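Local coordinates for ThiJ/PfpI domain protein (Brachyspira murdochii, PDB 4HCJ), which is of unproven function but belongs to the DJ-1/PfpI family of the glutaminase I clan, binds magnesium and is probably a hydrolase, at residues Y24-K29 with T160-F165; G92-F97 with V112-A117; Q101-G106 with V170-S175; K118-I123 with G151-A156; V147-N152 with A166-G171. All coordinates share one frame; numbering follows the deposited sequence. Where two conformers were deposited one is given.

Contact 1 of 5, residues Y24-K29 with T160-F165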
# COMPACT_ATOMS: atom_id res chain seq x y z
N TYR A 24 -3.53 3.91 7.48
CA TYR A 24 -4.76 4.07 6.73
C TYR A 24 -5.38 5.45 6.93
O TYR A 24 -5.58 6.20 5.97
CB TYR A 24 -5.77 2.96 7.09
CG TYR A 24 -7.13 3.19 6.46
CD1 TYR A 24 -7.33 3.04 5.09
CD2 TYR A 24 -8.21 3.58 7.24
CE1 TYR A 24 -8.56 3.27 4.52
CE2 TYR A 24 -9.45 3.80 6.68
CZ TYR A 24 -9.62 3.64 5.31
OH TYR A 24 -10.87 3.86 4.77
N PHE A 25 -5.73 5.80 8.17
CA PHE A 25 -6.52 7.01 8.40
C PHE A 25 -5.76 8.29 8.05
O PHE A 25 -6.34 9.22 7.49
CB PHE A 25 -7.05 7.06 9.84
CG PHE A 25 -8.08 6.00 10.14
CD1 PHE A 25 -9.36 6.07 9.60
CD2 PHE A 25 -7.75 4.92 10.96
CE1 PHE A 25 -10.30 5.08 9.87
CE2 PHE A 25 -8.69 3.92 11.23
CZ PHE A 25 -9.96 4.00 10.69
N GLU A 26 -4.47 8.35 8.38
CA GLU A 26 -3.71 9.57 8.10
C GLU A 26 -3.45 9.74 6.61
O GLU A 26 -3.50 10.85 6.09
CB GLU A 26 -2.41 9.61 8.89
CG GLU A 26 -2.64 9.65 10.40
CD GLU A 26 -1.35 9.67 11.21
OE1 GLU A 26 -0.26 9.78 10.61
OE2 GLU A 26 -1.42 9.58 12.45
N SER A 27 -3.21 8.64 5.90
CA SER A 27 -3.02 8.76 4.46
C SER A 27 -4.33 9.10 3.77
O SER A 27 -4.33 9.91 2.83
CB SER A 27 -2.36 7.51 3.85
OG SER A 27 -3.20 6.36 3.89
N LYS A 28 -5.43 8.51 4.24
CA LYS A 28 -6.72 8.74 3.62
C LYS A 28 -7.08 10.22 3.64
O LYS A 28 -7.59 10.76 2.65
CB LYS A 28 -7.79 7.90 4.31
CG LYS A 28 -9.20 8.12 3.76
CD LYS A 28 -10.18 7.18 4.45
CE LYS A 28 -11.63 7.41 4.03
NZ LYS A 28 -12.49 6.44 4.71
N LYS A 29 -6.83 10.89 4.76
CA LYS A 29 -7.18 12.30 4.87
C LYS A 29 -6.42 13.14 3.84
O LYS A 29 -6.99 14.04 3.21
CB LYS A 29 -6.88 12.80 6.28
CG LYS A 29 -7.35 14.21 6.53
CD LYS A 29 -6.72 14.81 7.78
CE LYS A 29 -7.22 14.15 9.05
NZ LYS A 29 -6.79 14.94 10.24
N THR A 160 4.92 5.99 11.70
CA THR A 160 5.52 7.31 11.97
C THR A 160 5.72 8.12 10.70
O THR A 160 5.96 9.33 10.76
CB THR A 160 6.88 7.22 12.75
OG1 THR A 160 7.90 6.66 11.92
CG2 THR A 160 6.73 6.39 14.03
N SER A 161 5.64 7.47 9.55
CA SER A 161 5.84 8.13 8.27
C SER A 161 4.58 8.22 7.42
O SER A 161 4.66 8.48 6.23
CB SER A 161 6.96 7.43 7.50
OG SER A 161 8.17 7.54 8.23
N SER A 162 3.41 8.02 8.03
CA SER A 162 2.16 7.97 7.27
C SER A 162 1.89 9.22 6.43
O SER A 162 1.49 9.13 5.26
CB SER A 162 0.97 7.70 8.19
OG SER A 162 1.13 6.48 8.88
N LYS A 163 2.07 10.39 7.04
CA LYS A 163 1.79 11.63 6.32
C LYS A 163 2.82 11.91 5.22
O LYS A 163 2.46 12.29 4.09
CB LYS A 163 1.70 12.82 7.29
CG LYS A 163 0.54 12.68 8.27
CD LYS A 163 0.52 13.80 9.31
CE LYS A 163 -0.59 13.58 10.35
NZ LYS A 163 -0.38 14.45 11.54
N ASP A 164 4.09 11.70 5.53
CA ASP A 164 5.13 11.86 4.52
C ASP A 164 4.91 10.92 3.33
O ASP A 164 5.10 11.29 2.16
CB ASP A 164 6.52 11.61 5.12
CG ASP A 164 6.96 12.70 6.08
OD1 ASP A 164 6.41 13.82 6.03
OD2 ASP A 164 7.91 12.45 6.85
N PHE A 165 4.51 9.69 3.63
CA PHE A 165 4.20 8.68 2.62
C PHE A 165 3.07 9.17 1.73
O PHE A 165 3.17 9.16 0.51
CB PHE A 165 3.80 7.39 3.33
CG PHE A 165 3.22 6.33 2.44
CD1 PHE A 165 4.00 5.68 1.49
CD2 PHE A 165 1.89 5.95 2.59
CE1 PHE A 165 3.47 4.65 0.73
CE2 PHE A 165 1.35 4.92 1.83
CZ PHE A 165 2.14 4.27 0.89
O HOH W 1 2.92 10.73 9.96
O HOH W 2 -0.46 12.29 13.82
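Glu26 of helix 21-33 lays its carboxylate against Ser162 and Lys163 in the first turn of helix 162-174, so the contact joins two neighbouring helices on one face of the alpha-beta-alpha sandwich. The direct meeting is van der Waals: Glu26 OE1 lies 3.4 Å from Ser162 CB. Lys163 runs obliquely across the glutamate, its CG 3.8 Å from OE1, while its NZ stays 4.8 Å from Glu26 OE1 and forms no salt bridge. With CG beside the backbone N (chi1 -63°) and the chain extended beyond it, Glu26 reaches past the Ser162 methylene. A second Glu26 conformer was deposited, so these distances describe one of two states.

Water bridges the opposite charges. One molecule accepts from Lys163 NZ at 3.1 Å and donates to Glu26 OE2 at 3.2 Å; another accepts from Lys163 N and gives weak bonds to Glu26 OE1 and Thr160 O.

Deeper in, the buried Ser27 approaches the Ser162 carbonyl only loosely. Its OG is engaged instead by Glu23 O and Tyr12 OH. On the other helix, Ser162 OG is hydrogen-bonded to Pro159 O, while its CB also rests 3.9 Å from Glu26 CB.

Contact 2 of 5, residues G92-F97 with V112-A117; sequences GLAKLF and VIMANA
Ala94 and Ala117 face each other methyl to methyl, CB to CB at 4.1 Å, and both of their CB atoms are directed at the opposing segment. Such small side chains let the helices come close: Ala94 CA and Met114 CA are 6.1 Å apart. Met114, modelled as selenomethionine, stands to one side of this pair. Its CG makes a looser 4.5 Å approach to Ala94 CB, and the rest of the chain passes on to Phe75 and Val104 of the central sheet.

Lys95 closes the opposite flank with its methylenes. Its CE is 3.3 Å from Ala117 O and 4.0 Å from Ala117 CB, while CD is 3.7 Å from the same carbonyl oxygen. The chain leaves CA with CG beside the backbone N, then bends at chi3 (-133°) and chi4 (87°); this turns NZ back to a weak hydrogen bond with Gln91 O. Lys95 was modelled in two conformers, so the path of its end and the weak bond are less certain.

The packing thus joins helix 88-99 to helix 110-116, the elements before and after strand 103-107. In DJ-1/PfpI relatives, the turn from this strand into the following helix is the nucleophile elbow of the alpha-beta-alpha sandwich.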
# COMPACT_ATOMS: atom_id res chain seq x y z
N GLY A 92 -0.73 -10.80 -6.30
CA GLY A 92 -1.26 -10.66 -7.64
C GLY A 92 -1.70 -9.23 -7.93
O GLY A 92 -1.49 -8.73 -9.04
N LEU A 93 -2.30 -8.56 -6.95
CA LEU A 93 -2.67 -7.15 -7.15
C LEU A 93 -1.45 -6.25 -7.29
O LEU A 93 -1.46 -5.31 -8.08
CB LEU A 93 -3.59 -6.66 -6.03
CG LEU A 93 -4.99 -7.28 -6.00
CD1 LEU A 93 -5.77 -6.77 -4.80
CD2 LEU A 93 -5.74 -7.00 -7.29
N ALA A 94 -0.39 -6.52 -6.53
CA ALA A 94 0.84 -5.74 -6.67
C ALA A 94 1.36 -5.83 -8.11
O ALA A 94 1.70 -4.82 -8.73
CB ALA A 94 1.89 -6.23 -5.70
N LYS A 95 1.41 -7.05 -8.64
CA LYS A 95 1.90 -7.26 -9.99
C LYS A 95 0.97 -6.65 -11.03
O LYS A 95 1.42 -6.06 -12.02
CB LYS A 95 2.10 -8.76 -10.26
CG LYS A 95 3.14 -9.39 -9.36
CD LYS A 95 3.45 -10.83 -9.73
CE LYS A 95 3.44 -11.73 -8.50
NZ LYS A 95 2.06 -12.23 -8.20
N LEU A 96 -0.34 -6.80 -10.81
CA LEU A 96 -1.35 -6.27 -11.73
C LEU A 96 -1.18 -4.76 -11.88
O LEU A 96 -1.17 -4.22 -12.99
CB LEU A 96 -2.75 -6.57 -11.21
CG LEU A 96 -3.94 -6.01 -12.00
CD1 LEU A 96 -4.07 -6.71 -13.33
CD2 LEU A 96 -5.21 -6.13 -11.16
N PHE A 97 -1.07 -4.06 -10.76
CA PHE A 97 -0.93 -2.61 -10.81
C PHE A 97 0.40 -2.21 -11.44
O PHE A 97 0.44 -1.30 -12.27
CB PHE A 97 -1.12 -1.99 -9.42
CG PHE A 97 -2.57 -1.72 -9.09
CD1 PHE A 97 -3.45 -2.75 -8.81
CD2 PHE A 97 -3.04 -0.43 -9.07
CE1 PHE A 97 -4.77 -2.49 -8.53
CE2 PHE A 97 -4.38 -0.15 -8.79
CZ PHE A 97 -5.24 -1.19 -8.52
N VAL A 112 6.12 -5.79 2.61
CA VAL A 112 6.46 -7.20 2.47
C VAL A 112 5.64 -7.90 1.39
O VAL A 112 6.14 -8.79 0.71
CB VAL A 112 6.40 -7.93 3.82
CG1 VAL A 112 6.70 -9.42 3.65
CG2 VAL A 112 7.37 -7.28 4.80
N ILE A 113 4.37 -7.50 1.21
CA ILE A 113 3.57 -8.08 0.13
C ILE A 113 4.25 -7.82 -1.21
O ILE A 113 4.35 -8.70 -2.07
CB ILE A 113 2.14 -7.53 0.13
CG1 ILE A 113 1.41 -7.97 1.41
CG2 ILE A 113 1.37 -7.97 -1.12
CD1 ILE A 113 0.08 -7.25 1.65
N MSE A 114 4.67 -6.57 -1.41
CA MSE A 114 5.35 -6.18 -2.64
C MSE A 114 6.68 -6.95 -2.83
O MSE A 114 6.98 -7.42 -3.94
CB MSE A 114 5.56 -4.67 -2.64
CG MSE A 114 4.23 -3.91 -2.70
SE MSE A 114 4.33 -2.06 -2.09
CE MSE A 114 5.59 -1.32 -3.37
N ALA A 115 7.44 -7.09 -1.75
CA ALA A 115 8.69 -7.83 -1.82
C ALA A 115 8.42 -9.27 -2.22
O ALA A 115 9.10 -9.83 -3.10
CB ALA A 115 9.40 -7.77 -0.48
N ASN A 116 7.44 -9.89 -1.58
CA ASN A 116 7.11 -11.29 -1.84
C ASN A 116 6.53 -11.50 -3.24
O ASN A 116 6.65 -12.60 -3.79
CB ASN A 116 6.17 -11.82 -0.78
CG ASN A 116 6.84 -12.04 0.57
OD1 ASN A 116 8.05 -11.92 0.70
ND2 ASN A 116 6.04 -12.37 1.57
N ALA A 117 5.92 -10.47 -3.82
CA ALA A 117 5.43 -10.51 -5.19
C ALA A 117 6.55 -10.39 -6.22
O ALA A 117 6.29 -10.47 -7.43
CB ALA A 117 4.43 -9.39 -5.41

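Contact 3 of 5, residues Q101-G106 with V170-S175; sequences QKIVAG and VGVLNS
Ile103 reaches from the start of strand 103-107, an inner strand of the sheet, toward the last turn of helix 162-174, where Val172 and Leu173 receive it. All the direct interactions are apolar. The ethyl branch carries the contact: Ile103 CG1 lies against both Val172 CG1 and Leu173 CD2, at 3.8 Å from each, and Ile103 CD1 goes on to Val172 CG1 at 3.6 Å, the shortest approach. Val172 CG1 trails anti to its own amide nitrogen (chi1 176°), which points this methyl at the strand. Leu173 starts out obliquely, and only its end swings in. Ile103 has a chi2 of -32°, off a staggered value, so the ethyl branch may be somewhat strained in its packed site.

Backbone hydrogen bonds act around the contact. Ile103 is bonded to Asp71 and Val73, and Val104 to Asn152 and Val154, fixing the strand within the sheet. Just before it, Gln101 is the positive-phi C-prime residue of a Schellman motif that ends helix 88-99, with Lys102 N bonding back to Phe97 O.

Several polar groups at the ends of the segments have partners elsewhere. Lys102 NZ bonds to Phe70 O and Ala67 O, Leu173 O receives Lys6 NZ, and Asn174 OD1 pairs with Tyr36 OH.

Between strand and helix the adhesion is therefore dispersive and hydrophobic: shape fit between branched aliphatic side chains contributes to seating the end of the helix, while directional bonding is left to the backbone and to surrounding polar side chains.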
# COMPACT_ATOMS: atom_id res chain seq x y z
N GLN A 101 1.13 -0.09 -15.33
CA GLN A 101 1.76 1.23 -15.26
C GLN A 101 1.08 2.14 -14.24
O GLN A 101 1.05 3.36 -14.43
CB GLN A 101 1.81 1.90 -16.64
CG GLN A 101 2.87 1.33 -17.57
CD GLN A 101 2.60 -0.11 -17.96
OE1 GLN A 101 1.52 -0.44 -18.44
NE2 GLN A 101 3.60 -0.98 -17.77
N LYS A 102 0.57 1.55 -13.17
CA LYS A 102 0.00 2.32 -12.07
C LYS A 102 1.04 2.50 -10.96
O LYS A 102 2.12 1.90 -10.97
CB LYS A 102 -1.20 1.60 -11.45
CG LYS A 102 -2.26 1.13 -12.42
CD LYS A 102 -3.00 2.26 -13.06
CE LYS A 102 -4.01 1.69 -14.04
NZ LYS A 102 -5.22 2.48 -14.15
N ILE A 103 0.70 3.36 -10.01
CA ILE A 103 1.55 3.53 -8.84
C ILE A 103 1.30 2.37 -7.87
O ILE A 103 0.15 1.98 -7.62
CB ILE A 103 1.29 4.89 -8.16
CG1 ILE A 103 1.63 6.06 -9.12
CG2 ILE A 103 1.98 5.00 -6.79
CD1 ILE A 103 2.75 5.88 -10.12
N VAL A 104 2.39 1.80 -7.36
CA VAL A 104 2.32 0.71 -6.41
C VAL A 104 3.03 1.19 -5.15
O VAL A 104 4.26 1.42 -5.17
CB VAL A 104 2.95 -0.58 -6.96
CG1 VAL A 104 2.68 -1.73 -6.00
CG2 VAL A 104 2.40 -0.90 -8.35
N ALA A 105 2.28 1.33 -4.07
CA ALA A 105 2.81 1.95 -2.87
C ALA A 105 2.57 1.05 -1.67
O ALA A 105 1.52 0.40 -1.59
CB ALA A 105 2.17 3.32 -2.65
N GLY A 106 3.51 1.01 -0.74
CA GLY A 106 3.33 0.26 0.48
C GLY A 106 3.96 0.98 1.65
O GLY A 106 4.98 1.67 1.50
N VAL A 170 0.86 11.41 -3.38
CA VAL A 170 0.14 12.49 -4.06
C VAL A 170 1.06 13.21 -5.05
O VAL A 170 0.63 13.54 -6.16
CB VAL A 170 -0.47 13.47 -3.03
CG1 VAL A 170 -0.95 14.76 -3.73
CG2 VAL A 170 -1.61 12.81 -2.27
N GLY A 171 2.31 13.47 -4.66
CA GLY A 171 3.25 14.11 -5.57
C GLY A 171 3.46 13.33 -6.85
O GLY A 171 3.47 13.89 -7.95
N VAL A 172 3.60 12.01 -6.75
CA VAL A 172 3.74 11.18 -7.94
C VAL A 172 2.46 11.22 -8.79
O VAL A 172 2.51 11.44 -9.99
CB VAL A 172 4.12 9.74 -7.57
CG1 VAL A 172 4.16 8.88 -8.81
CG2 VAL A 172 5.47 9.69 -6.83
N LEU A 173 1.32 11.07 -8.15
CA LEU A 173 0.06 11.07 -8.87
C LEU A 173 -0.24 12.41 -9.55
O LEU A 173 -0.76 12.45 -10.67
CB LEU A 173 -1.08 10.73 -7.93
CG LEU A 173 -1.07 9.27 -7.48
CD1 LEU A 173 -2.11 9.08 -6.39
CD2 LEU A 173 -1.32 8.33 -8.65
N ASN A 174 0.10 13.51 -8.89
CA ASN A 174 -0.23 14.82 -9.45
C ASN A 174 0.61 15.15 -10.68
O ASN A 174 0.28 16.07 -11.44
CB ASN A 174 -0.14 15.92 -8.39
CG ASN A 174 -1.41 16.02 -7.54
OD1 ASN A 174 -2.46 15.45 -7.86
ND2 ASN A 174 -1.34 16.81 -6.48
N SER A 175 1.68 14.41 -10.90
CA SER A 175 2.46 14.61 -12.12
C SER A 175 1.89 13.84 -13.31
O SER A 175 2.41 13.93 -14.42
CB SER A 175 3.93 14.27 -11.87
OG SER A 175 4.54 15.27 -11.07

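Contact 4 of 5, residues K118-I123 with G151-A156; sequences KILEEI and GNIVTA
Ile153, at the start of strand 153-156, is the apolar side chain against which loop 118-123 packs, linking the central sheet of the alpha-beta-alpha sandwich to the chain that leaves helix 110-116. The tight part gathers round its two branches. Ile153 CG2 meets Leu120 CD2 at 3.9 Å, the two side chains crossing at a slant. On the other branch, Ile153 CD1 meets Ile123 CG2 at 4.1 Å, and these isoleucines lie roughly perpendicular. Placing CG1 beside the backbone N and CG2 anti to it (chi1 -66°) separates the two branches, allowing each to serve a different loop residue. Leu98 and Met114 also touch Ile153, while Ile119 packs on Val104, Ala94 and Leu98, so this half belongs to the buried core.

The loose side is the outward-facing turn of the loop. Lys118 starts it with positive phi, in a Schellman motif at the end of the helix. A type II beta turn from Leu120 to Ile123 then puts Glu121 and Glu122 at its corners, pointing off the sheet, and closes with Ile123 N to Leu120 O at 3.0 Å. Glu122 is exposed; Glu121 holds Asn139 ND2 through OE2. Ile123, partly exposed, marks the transition between the two sides, and about 10 Å separates its side chain from a bound magnesium ion. Back on the packed side, the methyl that meets Ile123 also has a carbonyl beside it: Ile119 O is 3.6 Å from Ile153 CD1.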
# COMPACT_ATOMS: atom_id res chain seq x y z
N LYS A 118 7.78 -10.18 -5.76
CA LYS A 118 8.97 -10.06 -6.62
C LYS A 118 8.93 -8.81 -7.49
O LYS A 118 9.49 -8.80 -8.59
CB LYS A 118 9.17 -11.30 -7.49
CG LYS A 118 9.32 -12.54 -6.67
CD LYS A 118 10.52 -12.38 -5.79
CE LYS A 118 10.19 -12.70 -4.38
NZ LYS A 118 10.77 -14.05 -4.06
N ILE A 119 8.29 -7.76 -7.01
CA ILE A 119 8.31 -6.50 -7.73
C ILE A 119 9.32 -5.51 -7.18
O ILE A 119 9.45 -4.41 -7.71
CB ILE A 119 6.91 -5.84 -7.84
CG1 ILE A 119 6.37 -5.36 -6.48
CG2 ILE A 119 5.91 -6.77 -8.57
CD1 ILE A 119 5.36 -4.23 -6.63
N LEU A 120 10.06 -5.90 -6.15
CA LEU A 120 11.05 -5.01 -5.55
C LEU A 120 12.49 -5.47 -5.81
O LEU A 120 13.43 -4.93 -5.23
CB LEU A 120 10.84 -4.83 -4.05
CG LEU A 120 9.44 -4.35 -3.64
CD1 LEU A 120 9.37 -4.17 -2.12
CD2 LEU A 120 9.07 -3.07 -4.35
N GLU A 121 12.68 -6.46 -6.69
CA GLU A 121 14.03 -6.92 -6.96
C GLU A 121 14.87 -5.81 -7.59
O GLU A 121 14.48 -5.23 -8.61
CB GLU A 121 14.02 -8.15 -7.86
CG GLU A 121 13.28 -9.33 -7.28
CD GLU A 121 13.71 -10.64 -7.91
OE1 GLU A 121 13.46 -10.85 -9.12
OE2 GLU A 121 14.30 -11.47 -7.20
N GLU A 122 16.00 -5.49 -6.96
CA GLU A 122 16.91 -4.44 -7.43
C GLU A 122 16.29 -3.04 -7.35
O GLU A 122 16.78 -2.13 -7.99
CB GLU A 122 17.46 -4.74 -8.83
CG GLU A 122 17.80 -6.19 -9.05
CD GLU A 122 18.80 -6.74 -8.06
OE1 GLU A 122 19.76 -6.01 -7.72
OE2 GLU A 122 18.65 -7.90 -7.61
N ILE A 123 15.24 -2.87 -6.53
CA ILE A 123 14.58 -1.59 -6.36
C ILE A 123 14.93 -1.00 -5.00
O ILE A 123 14.98 -1.71 -3.99
CB ILE A 123 13.03 -1.75 -6.47
CG1 ILE A 123 12.61 -2.42 -7.78
CG2 ILE A 123 12.31 -0.41 -6.28
CD1 ILE A 123 13.04 -1.66 -9.04
N GLY A 151 10.54 5.58 -9.17
CA GLY A 151 9.63 5.55 -10.30
C GLY A 151 8.19 5.47 -9.84
O GLY A 151 7.73 6.34 -9.10
N ASN A 152 7.48 4.43 -10.26
CA ASN A 152 6.09 4.24 -9.88
C ASN A 152 5.92 3.48 -8.56
O ASN A 152 4.80 3.25 -8.14
CB ASN A 152 5.34 3.47 -10.96
CG ASN A 152 5.11 4.27 -12.21
OD1 ASN A 152 5.41 5.46 -12.26
ND2 ASN A 152 4.58 3.63 -13.23
N ILE A 153 7.03 3.10 -7.92
CA ILE A 153 6.99 2.39 -6.65
C ILE A 153 7.29 3.37 -5.53
O ILE A 153 8.27 4.11 -5.59
CB ILE A 153 8.01 1.21 -6.67
CG1 ILE A 153 7.57 0.16 -7.69
CG2 ILE A 153 8.18 0.62 -5.27
CD1 ILE A 153 8.59 -0.92 -7.96
N VAL A 154 6.45 3.38 -4.50
CA VAL A 154 6.66 4.26 -3.35
C VAL A 154 6.56 3.41 -2.09
O VAL A 154 5.60 2.65 -1.93
CB VAL A 154 5.61 5.40 -3.28
CG1 VAL A 154 5.92 6.32 -2.11
CG2 VAL A 154 5.58 6.18 -4.60
N THR A 155 7.54 3.52 -1.20
CA THR A 155 7.52 2.77 0.04
C THR A 155 7.79 3.70 1.22
O THR A 155 8.40 4.77 1.08
CB THR A 155 8.51 1.58 0.03
OG1 THR A 155 9.83 2.07 -0.21
CG2 THR A 155 8.14 0.53 -1.01
N ALA A 156 7.33 3.28 2.40
CA ALA A 156 7.57 4.03 3.63
C ALA A 156 7.73 3.06 4.79
O ALA A 156 7.30 1.91 4.74
CB ALA A 156 6.46 5.04 3.89

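Contact 5 of 5, residues V147-N152 with A166-G171; sequences VVVSGN and ANAVVG
Val147 and Val149 of strand 147-150 converge on one methyl group, the CB of Ala168. Along the helix, Ala166 comes first and, like Val170 one turn later, faces helix 21-33 rather than the strand: Ala166 packs on Ser27 and Ile30, Val170 on Phe31. Asn167 follows on the exposed surface.

Ala168 then brings its CB round to the strand. Val147 CG1 is 3.7 Å away and Val149 CG2 is 4.1 Å away from Ala168 CB. The two valines have nearly the same chi1 (-179° and 174°) yet use different methyls: Val147 offers the one anti to its amide nitrogen, Val149 the one beside it. Val149 CA and Ala168 CA, the closest such pair across the segments, are 7.4 Å apart, a gap these methyls bridge. This part of the helix lies against strand 147-150, one of the two outermost strands of the eight-stranded sheet, which forms a hairpin with strand 153-156. Gly151 and Asn152 have backbone angles consistent with a type II' turn, and Val148, pointing away from the helix, is bonded through its backbone to Thr155.

Val169 comes next and turns inward to Val154 and Ala105 on the neighbouring strands, so the helix seats on the sheet beyond its margin strand as well. Val170 N continues the helical bonding, 2.9 Å from Ala166 O. Gly171 ends the segment on the exposed surface, its N 2.9 Å from Asn167 O.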
# COMPACT_ATOMS: atom_id res chain seq x y z
N VAL A 147 10.73 7.54 3.60
CA VAL A 147 9.93 7.34 2.40
C VAL A 147 10.89 7.28 1.22
O VAL A 147 11.88 8.03 1.18
CB VAL A 147 8.94 8.52 2.16
CG1 VAL A 147 8.10 8.29 0.91
CG2 VAL A 147 8.05 8.74 3.36
N VAL A 148 10.61 6.39 0.27
CA VAL A 148 11.44 6.26 -0.93
C VAL A 148 10.54 6.18 -2.15
O VAL A 148 9.67 5.31 -2.24
CB VAL A 148 12.36 5.01 -0.91
CG1 VAL A 148 13.17 4.90 -2.20
CG2 VAL A 148 13.26 5.01 0.32
N VAL A 149 10.77 7.08 -3.11
CA VAL A 149 10.09 7.05 -4.39
C VAL A 149 11.06 6.50 -5.43
O VAL A 149 12.13 7.08 -5.65
CB VAL A 149 9.63 8.46 -4.82
CG1 VAL A 149 9.05 8.44 -6.23
CG2 VAL A 149 8.62 9.02 -3.82
N SER A 150 10.69 5.40 -6.07
CA SER A 150 11.50 4.75 -7.10
C SER A 150 10.62 4.56 -8.33
O SER A 150 9.99 3.51 -8.50
CB SER A 150 12.05 3.42 -6.59
OG SER A 150 12.94 3.68 -5.52
N GLY A 151 10.54 5.58 -9.17
CA GLY A 151 9.63 5.55 -10.30
C GLY A 151 8.19 5.47 -9.84
O GLY A 151 7.73 6.34 -9.10
N ASN A 152 7.48 4.43 -10.26
CA ASN A 152 6.09 4.24 -9.88
C ASN A 152 5.92 3.48 -8.56
O ASN A 152 4.80 3.25 -8.14
CB ASN A 152 5.34 3.47 -10.96
CG ASN A 152 5.11 4.27 -12.21
OD1 ASN A 152 5.41 5.46 -12.26
ND2 ASN A 152 4.58 3.63 -13.23
N ALA A 166 1.96 9.57 2.34
CA ALA A 166 0.81 10.02 1.57
C ALA A 166 1.16 11.22 0.70
O ALA A 166 0.78 11.30 -0.48
CB ALA A 166 -0.36 10.32 2.49
N ASN A 167 1.89 12.19 1.26
CA ASN A 167 2.29 13.35 0.48
C ASN A 167 3.16 12.94 -0.72
O ASN A 167 3.03 13.52 -1.81
CB ASN A 167 3.03 14.37 1.35
CG ASN A 167 2.11 15.11 2.30
OD1 ASN A 167 0.95 15.36 1.99
ND2 ASN A 167 2.63 15.49 3.47
N ALA A 168 4.05 11.97 -0.52
CA ALA A 168 4.90 11.51 -1.62
C ALA A 168 4.08 10.83 -2.72
O ALA A 168 4.31 11.06 -3.91
CB ALA A 168 5.99 10.57 -1.11
N VAL A 169 3.10 10.01 -2.33
CA VAL A 169 2.22 9.37 -3.29
C VAL A 169 1.42 10.42 -4.08
O VAL A 169 1.32 10.33 -5.31
CB VAL A 169 1.30 8.34 -2.61
CG1 VAL A 169 0.23 7.83 -3.56
CG2 VAL A 169 2.13 7.18 -2.07
N VAL A 170 0.86 11.41 -3.38
CA VAL A 170 0.14 12.49 -4.06
C VAL A 170 1.06 13.21 -5.05
O VAL A 170 0.63 13.54 -6.16
CB VAL A 170 -0.47 13.47 -3.03
CG1 VAL A 170 -0.95 14.76 -3.73
CG2 VAL A 170 -1.61 12.81 -2.27
N GLY A 171 2.31 13.47 -4.66
CA GLY A 171 3.25 14.11 -5.57
C GLY A 171 3.46 13.33 -6.85
O GLY A 171 3.47 13.89 -7.95

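Helix 162-174 serves three of the five: contact 1 ties its start to helix 21-33, contact 5 sets its middle on the outer strand, and contact 3 seats its end on strand 103-107. Contacts 3 and 5 share Val170 and Gly171. Contacts 2 and 4 work on the other face of the sheet and touch through Met114, which meets Ile119, Leu120 and Ile153. Contacts 2, 3 and 4 are buried and essentially aliphatic, contact 5 is equally apolar but superficial, and contact 1, partly buried, is alone in using waters between charged side chains. Strands 103-107 and 153-156, hydrogen-bonded neighbours, connect contacts 3 and 4 across the sheet, one on each face.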